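Local structure of oxidase/hydroxylase (Streptomyces hygroscopicus subsp. hygroscopicus, 4XCB) at residues 63-68 with 221-226; 108-113 with 168-173; 120-125 with 251-256. The protein probably acts as a 2-oxoglutarate-dependent oxygenase of the phytanoyl-CoA dioxygenase family, and binds hygromycin B, 2-oxoglutarate and a metal ion in one active site. All coordinates share one frame; numbering follows the deposited sequence.

Contact 1 (63-68 with 221-226); sequences PVFARL and LLTAFG
Leu68 and Phe225 make the tightest apolar contact here, with CD2 of Leu68 lying 3.6 Å from CE2 of Phe225. CG of the same leucine is almost as near, 3.7 Å from that ring atom, and the two side chains cross at about a right angle. Leu68 reaches the ring because its CG stands anti to the backbone N (chi1 179°), which carries the isobutyl group off the helix toward the strand. A second apolar pair joins Phe65 and Thr223: CE1 of Phe65 meets the threonine methyl CG2 at 4.0 Å, again nearly at right angles. Between the two aromatic rings the approach is looser, 4.3 Å from Phe65 CD1 to Phe225 CZ. Within the helix, Leu68 CD2 also lies in the plane of the Phe65 ring, at its edge, so the two helix side chains pack on each other as well as on the strand.

Strand 220-229 runs between strands 139-144 and 86-96 in the larger sheet of the double-stranded beta helix, and helix 63-69 packs on the outside of that sheet; the axes of segments 63-68 and 221-226 approach to 10.5 Å, their directions 53° apart. Successive strand residues face opposite ways: Thr223 and Phe225 turn to the helix, whereas Leu222 touches 2-oxoglutarate and Ala224 packs on Tyr92 and Leu142. Helix 29-40 covers Phe65 further, through Glu38 and Leu39.

Polar atoms contribute little. The hydroxyl OG1 of Thr223 is buried without any polar partner, and what it meets across the interface is Leu68 CD2, at 4.1 Å.

Contact 2 (108-113 with 168-173); sequences NSELLD and PLLRER
Glu110 reaches across to the start of helix 170-175 and offers its carboxylate to two successive main-chain N-H groups. OE2 accepts from Leu169 N at 2.8 Å through its syn lone pair; OE1 takes Leu170 N at 2.9 Å in a nearly straight bond (166°), met on the syn side, and has a weak second bond from Leu169 N. The bend at chi2 (-56°) folds the chain so that its end comes close to the helix. Lying at a helix N-terminus, the carboxylate probably also gains from the helix dipole. With an alanine in place of Glu110, the N-H groups of Leu169 and Leu170 would probably be left without this acceptor and the first helical turn less firmly held to the loop.

The second polar link is the salt bridge between Asp113 and Arg171. NH1 donates to OD1 at 3.2 Å, nearly in the guanidinium plane, and more weakly to OD2; the carboxylate plane stands 88° from that of the guanidinium. OD1 is also bonded to Gln118 NE2, while Arg171 NE pairs with Asp254 OD2, so the arginine spans two acids. Leu111 covers one guanidinium face, its CB 3.5 Å from NH2. Leu111 CG also packs on Pro168 CB, at 3.8 Å.

Ser109 OG is satisfied by Ala165 O and Arg121 NH1, and Ser109 O abuts Pro168 CB at 3.3 Å. Arg9 and Tyr13 of the second subunit pack on Pro168 and Leu169 respectively. A carboxylate from another part of the chain accepting the N-H groups at the start of a helix is a familiar way of capping it, here tying that end to the loop that follows strand 102-105, the strand carrying the metal ligand His105.

Contact 3 (120-125 with 251-256); sequences GRDLSI and VDHDVE. With HY0 (hygromycin b variant), chain G.
Asp122 sets its CB over one face of the His253 imidazole, 3.8 Å from the ring centroid and 25° off the normal, a CH-pi contact. With CG anti to the backbone N (chi1 -174°), the chain continues over the ring rim: CG lies near CD2 and NE2, and the carboxylate plane is nearly parallel to the imidazole, 17° apart.

At the tip the two oxygens divide their work. OD1 serves its own loop, accepting Ser124 OG at 2.6 Å and Ser124 N at 3.0 Å, both from the same face of the carboxylate plane. The latter bond makes an Asx turn, overlaid on the type I turn from Asp122 to Ile125. OD1 also receives a water that donates to Val251 O. OD2 looks across the contact through two further waters: one, 2.9 Å from it, bridges to Asp252 OD1, and the other, at 2.7 Å, accepts from His253 N. The water between the two aspartates probably eases the repulsion of their like charges.

The water shared with Asp252 leads to the hygromycin pocket. Asp252 receives hygromycin O35 on OD1 and O8 on OD2, each at 2.6 Å, so Asp122 stands in the second shell of the ligand.

At the ring edge CE1 of His253 approaches Arg121 O to 2.9 Å, not a hydrogen bond; that carbonyl accepts from Gln84 of the third subunit, and His253 ND1 probably donates to Glu110 O. Leu112 of strand 112-113 packs against Val251 and His253, strand 102-105 touches Val255 through His105, and Phe231 of the third subunit lies against Asp122, Leu123 and Ser124.

Contacts 2 and 3 are neighbours, their centres 9 Å apart on one side of the chain's centre, joined by the Arg171-Asp254 salt bridge and the probable bond from His253 to Glu110; their segments alternate along the chain, and both touch the third subunit. Contact 1 is on the opposite side, its centre 31 Å from that of contact 2 and 25 Å from that of contact 3, with nearest atoms about 17 and 10 Å away. In sequence, contact 2 is nested inside the loop that contact 1 closes, whereas contacts 1 and 3 cross. The side chain of Asp252 in contact 3 is about 9 Å from the nickel ion, that of Leu170 in contact 2 about 12 Å.

Contact 1 (63-68 with 221-226)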
loop_
_atom_site.group_PDB
_atom_site.type_symbol
_atom_site.label_atom_id
_atom_site.label_comp_id
_atom_site.label_asym_id
_atom_site.label_seq_id
_atom_site.Cartn_x
_atom_site.Cartn_y
_atom_site.Cartn_z
ATOM N N PRO A 63 2.952 -37.924 -18.081
ATOM C CA PRO A 63 3.817 -37.902 -16.898
ATOM C C PRO A 63 5.041 -37.023 -17.065
ATOM O O PRO A 63 5.587 -36.565 -16.060
ATOM C CB PRO A 63 4.234 -39.367 -16.745
ATOM C CG PRO A 63 3.117 -40.118 -17.334
ATOM C CD PRO A 63 2.676 -39.303 -18.518
ATOM N N VAL A 64 5.495 -36.824 -18.304
ATOM C CA VAL A 64 6.613 -35.931 -18.559
ATOM C C VAL A 64 6.287 -34.521 -18.109
ATOM O O VAL A 64 7.097 -33.868 -17.448
ATOM C CB VAL A 64 6.992 -35.911 -20.053
ATOM C CG1 VAL A 64 7.876 -34.713 -20.377
ATOM C CG2 VAL A 64 7.673 -37.212 -20.422
ATOM N N PHE A 65 5.097 -34.053 -18.458
ATOM C CA PHE A 65 4.732 -32.702 -18.091
ATOM C C PHE A 65 4.216 -32.616 -16.663
ATOM O O PHE A 65 4.316 -31.557 -16.042
ATOM C CB PHE A 65 3.741 -32.143 -19.101
ATOM C CG PHE A 65 4.379 -31.854 -20.425
ATOM C CD1 PHE A 65 5.410 -30.925 -20.507
ATOM C CD2 PHE A 65 3.992 -32.520 -21.577
ATOM C CE1 PHE A 65 6.028 -30.664 -21.710
ATOM C CE2 PHE A 65 4.610 -32.249 -22.793
ATOM C CZ PHE A 65 5.629 -31.331 -22.854
ATOM N N ALA A 66 3.719 -33.727 -16.127
ATOM C CA ALA A 66 3.453 -33.792 -14.693
ATOM C C ALA A 66 4.736 -33.545 -13.903
ATOM O O ALA A 66 4.732 -32.830 -12.902
ATOM C CB ALA A 66 2.844 -35.141 -14.306
ATOM N N ARG A 67 5.840 -34.130 -14.365
ATOM C CA ARG A 67 7.120 -33.972 -13.685
ATOM C C ARG A 67 7.690 -32.579 -13.907
ATOM O O ARG A 67 8.272 -31.989 -12.991
ATOM C CB ARG A 67 8.115 -35.040 -14.145
ATOM C CG ARG A 67 7.744 -36.438 -13.627
ATOM C CD ARG A 67 8.860 -37.440 -13.838
ATOM N NE ARG A 67 8.994 -37.791 -15.242
ATOM C CZ ARG A 67 8.296 -38.760 -15.828
ATOM N NH1 ARG A 67 7.425 -39.474 -15.123
ATOM N NH2 ARG A 67 8.471 -39.014 -17.114
ATOM N N LEU A 68 7.510 -32.055 -15.112
ATOM C CA LEU A 68 7.973 -30.702 -15.415
ATOM C C LEU A 68 7.296 -29.701 -14.478
ATOM O O LEU A 68 7.955 -28.809 -13.945
ATOM C CB LEU A 68 7.712 -30.341 -16.881
ATOM C CG LEU A 68 8.140 -28.942 -17.296
ATOM C CD1 LEU A 68 9.585 -28.724 -16.889
ATOM C CD2 LEU A 68 7.980 -28.768 -18.791
ATOM N N LEU A 221 6.316 -22.416 -30.047
ATOM C CA LEU A 221 5.920 -23.459 -29.099
ATOM C C LEU A 221 6.349 -23.164 -27.663
ATOM O O LEU A 221 7.484 -22.781 -27.405
ATOM C CB LEU A 221 6.508 -24.804 -29.537
ATOM C CG LEU A 221 5.884 -26.043 -28.889
ATOM C CD1 LEU A 221 4.410 -26.156 -29.245
ATOM C CD2 LEU A 221 6.636 -27.291 -29.328
ATOM N N LEU A 222 5.437 -23.362 -26.720
ATOM C CA LEU A 222 5.801 -23.217 -25.323
ATOM C C LEU A 222 4.822 -23.955 -24.444
ATOM O O LEU A 222 3.746 -24.342 -24.889
ATOM C CB LEU A 222 5.853 -21.747 -24.906
ATOM C CG LEU A 222 4.512 -21.085 -24.594
ATOM C CD1 LEU A 222 4.727 -19.740 -23.945
ATOM C CD2 LEU A 222 3.670 -20.936 -25.839
ATOM N N THR A 223 5.224 -24.156 -23.195
ATOM C CA THR A 223 4.341 -24.720 -22.184
ATOM C C THR A 223 4.291 -23.784 -20.986
ATOM O O THR A 223 5.303 -23.212 -20.597
ATOM C CB THR A 223 4.813 -26.116 -21.747
ATOM O OG1 THR A 223 6.153 -26.019 -21.248
ATOM C CG2 THR A 223 4.791 -27.075 -22.938
ATOM N N ALA A 224 3.104 -23.603 -20.426
ATOM C CA ALA A 224 2.901 -22.640 -19.349
ATOM C C ALA A 224 2.365 -23.341 -18.118
ATOM O O ALA A 224 1.431 -24.145 -18.211
ATOM C CB ALA A 224 1.936 -21.558 -19.777
ATOM N N PHE A 225 2.934 -23.012 -16.964
ATOM C CA PHE A 225 2.458 -23.600 -15.714
ATOM C C PHE A 225 2.114 -22.494 -14.746
ATOM O O PHE A 225 2.922 -21.589 -14.531
ATOM C CB PHE A 225 3.511 -24.546 -15.133
ATOM C CG PHE A 225 3.850 -25.689 -16.045
ATOM C CD1 PHE A 225 3.081 -26.838 -16.044
ATOM C CD2 PHE A 225 4.926 -25.612 -16.906
ATOM C CE1 PHE A 225 3.382 -27.895 -16.892
ATOM C CE2 PHE A 225 5.234 -26.662 -17.769
ATOM C CZ PHE A 225 4.454 -27.808 -17.755
ATOM N N GLY A 226 0.914 -22.568 -14.167
ATOM C CA GLY A 226 0.389 -21.489 -13.351
ATOM C C GLY A 226 0.324 -21.953 -11.919
ATOM O O GLY A 226 -0.123 -23.066 -11.647
#

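Contact 2 (108-113 with 168-173)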
loop_
_atom_site.group_PDB
_atom_site.type_symbol
_atom_site.label_atom_id
_atom_site.label_comp_id
_atom_site.label_asym_id
_atom_site.label_seq_id
_atom_site.Cartn_x
_atom_site.Cartn_y
_atom_site.Cartn_z
ATOM N N ASN A 108 -2.900 -4.361 -13.673
ATOM C CA ASN A 108 -3.256 -4.235 -12.264
ATOM C C ASN A 108 -4.588 -3.533 -11.985
ATOM O O ASN A 108 -5.270 -3.858 -10.997
ATOM C CB ASN A 108 -2.136 -3.507 -11.525
ATOM C CG ASN A 108 -2.240 -3.629 -10.009
ATOM O OD1 ASN A 108 -2.439 -4.724 -9.458
ATOM N ND2 ASN A 108 -2.110 -2.497 -9.324
ATOM N N SER A 109 -4.966 -2.572 -12.823
ATOM C CA SER A 109 -6.141 -1.752 -12.534
ATOM C C SER A 109 -7.234 -1.732 -13.610
ATOM O O SER A 109 -8.034 -0.788 -13.665
ATOM C CB SER A 109 -5.705 -0.312 -12.250
ATOM O OG SER A 109 -5.005 -0.229 -11.018
ATOM N N GLU A 110 -7.313 -2.773 -14.434
ATOM C CA GLU A 110 -8.333 -2.813 -15.466
ATOM C C GLU A 110 -9.696 -3.019 -14.837
ATOM O O GLU A 110 -9.795 -3.528 -13.706
ATOM C CB GLU A 110 -8.013 -3.894 -16.495
ATOM C CG GLU A 110 -6.670 -3.622 -17.178
ATOM C CD GLU A 110 -6.617 -2.244 -17.836
ATOM O OE1 GLU A 110 -7.504 -1.956 -18.655
ATOM O OE2 GLU A 110 -5.703 -1.458 -17.530
ATOM N N LEU A 111 -10.740 -2.630 -15.562
ATOM C CA LEU A 111 -12.082 -2.566 -14.999
ATOM C C LEU A 111 -12.898 -3.815 -15.267
ATOM O O LEU A 111 -12.652 -4.560 -16.217
ATOM C CB LEU A 111 -12.829 -1.342 -15.540
ATOM C CG LEU A 111 -12.072 -0.020 -15.433
ATOM C CD1 LEU A 111 -12.831 1.106 -16.133
ATOM C CD2 LEU A 111 -11.805 0.329 -13.975
ATOM N N LEU A 112 -13.879 -4.039 -14.400
ATOM C CA LEU A 112 -14.868 -5.089 -14.586
ATOM C C LEU A 112 -16.203 -4.533 -14.129
ATOM O O LEU A 112 -16.294 -3.971 -13.041
ATOM C CB LEU A 112 -14.494 -6.349 -13.800
ATOM C CG LEU A 112 -15.520 -7.481 -13.733
ATOM C CD1 LEU A 112 -15.789 -8.061 -15.104
ATOM C CD2 LEU A 112 -15.044 -8.577 -12.773
ATOM N N ASP A 113 -17.218 -4.653 -14.982
ATOM C CA ASP A 113 -18.559 -4.210 -14.641
ATOM C C ASP A 113 -19.279 -5.381 -14.002
ATOM O O ASP A 113 -19.322 -6.475 -14.579
ATOM C CB ASP A 113 -19.331 -3.730 -15.873
ATOM C CG ASP A 113 -18.644 -2.580 -16.588
ATOM O OD1 ASP A 113 -17.980 -1.761 -15.917
ATOM O OD2 ASP A 113 -18.769 -2.494 -17.830
ATOM N N PRO A 168 -6.743 2.437 -15.148
ATOM C CA PRO A 168 -7.071 1.492 -16.219
ATOM C C PRO A 168 -6.637 2.023 -17.578
ATOM O O PRO A 168 -6.583 3.242 -17.787
ATOM C CB PRO A 168 -8.592 1.378 -16.130
ATOM C CG PRO A 168 -9.002 2.742 -15.646
ATOM C CD PRO A 168 -7.943 3.142 -14.657
ATOM N N LEU A 169 -6.333 1.112 -18.491
ATOM C CA LEU A 169 -5.825 1.495 -19.805
ATOM C C LEU A 169 -6.801 1.145 -20.928
ATOM O O LEU A 169 -7.032 1.944 -21.834
ATOM C CB LEU A 169 -4.480 0.819 -20.056
ATOM C CG LEU A 169 -3.854 1.169 -21.410
ATOM C CD1 LEU A 169 -3.285 2.582 -21.390
ATOM C CD2 LEU A 169 -2.793 0.162 -21.790
ATOM N N LEU A 170 -7.397 -0.036 -20.871
ATOM C CA LEU A 170 -8.111 -0.532 -22.031
ATOM C C LEU A 170 -9.490 0.094 -22.250
ATOM O O LEU A 170 -9.921 0.253 -23.395
ATOM C CB LEU A 170 -8.227 -2.052 -21.947
ATOM C CG LEU A 170 -6.862 -2.744 -22.067
ATOM C CD1 LEU A 170 -7.033 -4.265 -22.231
ATOM C CD2 LEU A 170 -6.036 -2.157 -23.224
ATOM N N ARG A 171 -10.183 0.443 -21.169
ATOM C CA ARG A 171 -11.567 0.902 -21.288
ATOM C C ARG A 171 -11.640 2.233 -22.049
ATOM O O ARG A 171 -12.478 2.395 -22.931
ATOM C CB ARG A 171 -12.221 1.031 -19.904
ATOM C CG ARG A 171 -13.727 1.283 -19.913
ATOM C CD ARG A 171 -14.511 0.079 -20.423
ATOM N NE ARG A 171 -14.398 -1.098 -19.558
ATOM C CZ ARG A 171 -15.275 -1.427 -18.614
ATOM N NH1 ARG A 171 -16.340 -0.668 -18.398
ATOM N NH2 ARG A 171 -15.091 -2.525 -17.887
ATOM N N GLU A 172 -10.751 3.166 -21.717
ATOM C CA GLU A 172 -10.761 4.482 -22.355
ATOM C C GLU A 172 -10.439 4.362 -23.837
ATOM O O GLU A 172 -11.049 5.039 -24.660
ATOM C CB GLU A 172 -9.779 5.441 -21.667
ATOM C CG GLU A 172 -8.372 4.899 -21.455
ATOM C CD GLU A 172 -7.359 5.356 -22.500
ATOM O OE1 GLU A 172 -6.228 4.817 -22.485
ATOM O OE2 GLU A 172 -7.679 6.248 -23.326
ATOM N N ARG A 173 -9.492 3.487 -24.171
ATOM C CA ARG A 173 -9.135 3.250 -25.568
ATOM C C ARG A 173 -10.343 2.766 -26.350
ATOM O O ARG A 173 -10.592 3.208 -27.471
ATOM C CB ARG A 173 -7.997 2.233 -25.682
ATOM C CG ARG A 173 -6.674 2.719 -25.135
ATOM C CD ARG A 173 -5.516 1.889 -25.686
ATOM N NE ARG A 173 -5.384 2.019 -27.137
ATOM C CZ ARG A 173 -4.805 3.047 -27.752
ATOM N NH1 ARG A 173 -4.304 4.056 -27.048
ATOM N NH2 ARG A 173 -4.732 3.071 -29.076
#

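Contact 3 (120-125 with 251-256)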
loop_
_atom_site.group_PDB
_atom_site.type_symbol
_atom_site.label_atom_id
_atom_site.label_comp_id
_atom_site.label_asym_id
_atom_site.label_seq_id
_atom_site.Cartn_x
_atom_site.Cartn_y
_atom_site.Cartn_z
ATOM N N GLY A 120 -12.115 -2.172 -9.955
ATOM C CA GLY A 120 -10.829 -1.983 -10.605
ATOM C C GLY A 120 -9.667 -2.745 -9.997
ATOM O O GLY A 120 -8.506 -2.447 -10.275
ATOM N N ARG A 121 -9.984 -3.703 -9.139
ATOM C CA ARG A 121 -8.999 -4.647 -8.618
ATOM C C ARG A 121 -9.486 -6.060 -8.901
ATOM O O ARG A 121 -10.677 -6.353 -8.763
ATOM C CB ARG A 121 -8.783 -4.459 -7.117
ATOM C CG ARG A 121 -7.969 -3.239 -6.728
ATOM C CD ARG A 121 -6.484 -3.573 -6.800
ATOM N NE ARG A 121 -5.596 -2.430 -6.606
ATOM C CZ ARG A 121 -5.318 -1.535 -7.545
ATOM N NH1 ARG A 121 -5.887 -1.643 -8.736
ATOM N NH2 ARG A 121 -4.473 -0.534 -7.300
ATOM N N ASP A 122 -8.561 -6.925 -9.306
ATOM C CA ASP A 122 -8.810 -8.358 -9.446
ATOM C C ASP A 122 -7.957 -9.010 -8.389
ATOM O O ASP A 122 -6.723 -8.997 -8.490
ATOM C CB ASP A 122 -8.434 -8.870 -10.844
ATOM C CG ASP A 122 -8.810 -10.333 -11.065
ATOM O OD1 ASP A 122 -8.974 -11.100 -10.087
ATOM O OD2 ASP A 122 -8.949 -10.718 -12.247
ATOM N N LEU A 123 -8.602 -9.575 -7.369
ATOM C CA LEU A 123 -7.855 -10.039 -6.213
ATOM C C LEU A 123 -7.029 -11.290 -6.553
ATOM O O LEU A 123 -6.097 -11.608 -5.826
ATOM C CB LEU A 123 -8.790 -10.270 -5.011
ATOM C CG LEU A 123 -9.273 -8.948 -4.373
ATOM C CD1 LEU A 123 -10.113 -9.192 -3.119
ATOM C CD2 LEU A 123 -8.128 -7.995 -4.046
ATOM N N SER A 124 -7.295 -11.938 -7.691
ATOM C CA SER A 124 -6.512 -13.115 -8.088
ATOM C C SER A 124 -5.094 -12.743 -8.495
ATOM O O SER A 124 -4.199 -13.598 -8.536
ATOM C CB SER A 124 -7.186 -13.877 -9.248
ATOM O OG SER A 124 -7.280 -13.078 -10.420
ATOM N N ILE A 125 -4.886 -11.473 -8.826
ATOM C CA ILE A 125 -3.584 -11.020 -9.264
ATOM C C ILE A 125 -3.064 -9.835 -8.463
ATOM O O ILE A 125 -2.066 -9.238 -8.830
ATOM C CB ILE A 125 -3.586 -10.599 -10.762
ATOM C CG1 ILE A 125 -4.778 -9.682 -11.053
ATOM C CG2 ILE A 125 -3.593 -11.835 -11.658
ATOM C CD1 ILE A 125 -4.759 -9.037 -12.442
ATOM N N VAL A 251 -12.970 -14.644 -13.126
ATOM C CA VAL A 251 -13.670 -13.676 -13.964
ATOM C C VAL A 251 -12.725 -12.542 -14.308
ATOM O O VAL A 251 -12.404 -11.707 -13.462
ATOM C CB VAL A 251 -14.929 -13.106 -13.265
ATOM C CG1 VAL A 251 -15.654 -12.135 -14.197
ATOM C CG2 VAL A 251 -15.862 -14.226 -12.819
ATOM N N ASP A 252 -12.260 -12.516 -15.555
ATOM C CA ASP A 252 -11.255 -11.535 -15.936
ATOM C C ASP A 252 -11.832 -10.135 -16.100
ATOM O O ASP A 252 -12.981 -9.958 -16.512
ATOM C CB ASP A 252 -10.558 -11.944 -17.236
ATOM C CG ASP A 252 -9.716 -13.208 -17.089
ATOM O OD1 ASP A 252 -9.522 -13.693 -15.953
ATOM O OD2 ASP A 252 -9.226 -13.712 -18.123
ATOM N N HIS A 253 -11.004 -9.151 -15.784
ATOM C CA HIS A 253 -11.312 -7.755 -16.062
ATOM C C HIS A 253 -11.024 -7.494 -17.540
ATOM O O HIS A 253 -10.690 -8.430 -18.258
ATOM C CB HIS A 253 -10.506 -6.841 -15.127
ATOM C CG HIS A 253 -10.908 -6.963 -13.687
ATOM N ND1 HIS A 253 -10.929 -5.889 -12.818
ATOM C CD2 HIS A 253 -11.321 -8.032 -12.968
ATOM C CE1 HIS A 253 -11.342 -6.295 -11.633
ATOM N NE2 HIS A 253 -11.573 -7.594 -11.693
ATOM N N ASP A 254 -11.181 -6.252 -17.997
ATOM C CA ASP A 254 -11.054 -5.949 -19.437
ATOM C C ASP A 254 -9.790 -6.545 -20.024
ATOM O O ASP A 254 -8.727 -6.409 -19.443
ATOM C CB ASP A 254 -11.021 -4.436 -19.705
ATOM C CG ASP A 254 -12.339 -3.723 -19.413
ATOM O OD1 ASP A 254 -13.382 -4.381 -19.281
ATOM O OD2 ASP A 254 -12.310 -2.464 -19.341
ATOM N N VAL A 255 -9.913 -7.207 -21.176
ATOM C CA VAL A 255 -8.756 -7.615 -21.973
ATOM C C VAL A 255 -9.001 -7.139 -23.407
ATOM O O VAL A 255 -10.149 -6.899 -23.783
ATOM C CB VAL A 255 -8.524 -9.138 -21.950
ATOM C CG1 VAL A 255 -8.231 -9.613 -20.520
ATOM C CG2 VAL A 255 -9.739 -9.875 -22.500
ATOM N N GLU A 256 -7.946 -7.020 -24.209
ATOM C CA GLU A 256 -8.135 -6.515 -25.568
ATOM C C GLU A 256 -9.099 -7.355 -26.397
ATOM O O GLU A 256 -9.802 -6.815 -27.245
ATOM C CB GLU A 256 -6.807 -6.403 -26.292
ATOM C CG GLU A 256 -6.100 -5.121 -25.977
ATOM C CD GLU A 256 -4.904 -4.877 -26.876
ATOM O OE1 GLU A 256 -4.261 -5.870 -27.282
ATOM O OE2 GLU A 256 -4.611 -3.698 -27.164
HETATM C C1 HY0 G . -11.012 -13.853 -20.996
HETATM C C2 HY0 G . -12.264 -13.220 -21.560
HETATM C C3 HY0 G . -13.110 -14.282 -22.248
HETATM C C4 HY0 G . -12.314 -14.952 -23.367
HETATM C C5 HY0 G . -10.982 -15.506 -22.853
HETATM C C6 HY0 G . -10.190 -14.488 -22.093
HETATM N N7 HY0 G . -12.993 -12.646 -20.494
HETATM O O8 HY0 G . -10.246 -12.830 -20.403
HETATM N N9 HY0 G . -13.091 -16.016 -23.905
HETATM C C10 HY0 G . -14.067 -15.456 -24.835
HETATM O O11 HY0 G . -10.219 -15.913 -23.968
HETATM C C12 HY0 G . -6.749 -15.058 -20.778
HETATM C C13 HY0 G . -7.821 -14.503 -21.675
HETATM O O14 HY0 G . -7.505 -14.568 -23.044
HETATM C C15 HY0 G . -6.333 -13.851 -23.312
HETATM C C16 HY0 G . -5.193 -14.670 -22.794
HETATM C C17 HY0 G . -5.378 -14.786 -21.226
HETATM O O18 HY0 G . -9.061 -15.177 -21.481
HETATM C C19 HY0 G . -6.210 -13.656 -24.822
HETATM O O20 HY0 G . -7.203 -12.713 -25.234
HETATM O O21 HY0 G . -5.199 -15.928 -23.358
HETATM O O22 HY0 G . -4.567 -15.788 -20.774
HETATM C C23 HY0 G . -5.412 -16.688 -20.032
HETATM C C24 HY0 G . -4.910 -18.082 -20.208
HETATM C C25 HY0 G . -5.560 -19.008 -19.191
HETATM C C26 HY0 G . -5.400 -18.472 -17.783
HETATM C C27 HY0 G . -5.989 -17.103 -17.734
HETATM O O28 HY0 G . -5.322 -16.302 -18.681
HETATM O O29 HY0 G . -6.804 -16.521 -20.540
HETATM O O30 HY0 G . -5.235 -18.594 -21.505
HETATM O O31 HY0 G . -5.000 -20.293 -19.334
HETATM O O32 HY0 G . -4.027 -18.425 -17.386
HETATM C C33 HY0 G . -5.794 -16.473 -16.342
HETATM C C34 HY0 G . -6.799 -15.369 -16.142
HETATM O O35 HY0 G . -8.092 -15.881 -15.893
HETATM N N36 HY0 G . -4.502 -15.897 -16.286
HETATM O O HOH W 1 -9.335 -13.396 -13.377
HETATM O O HOH W 2 -8.276 -9.591 -14.599
HETATM O O HOH W 3 -11.836 -11.888 -10.826
#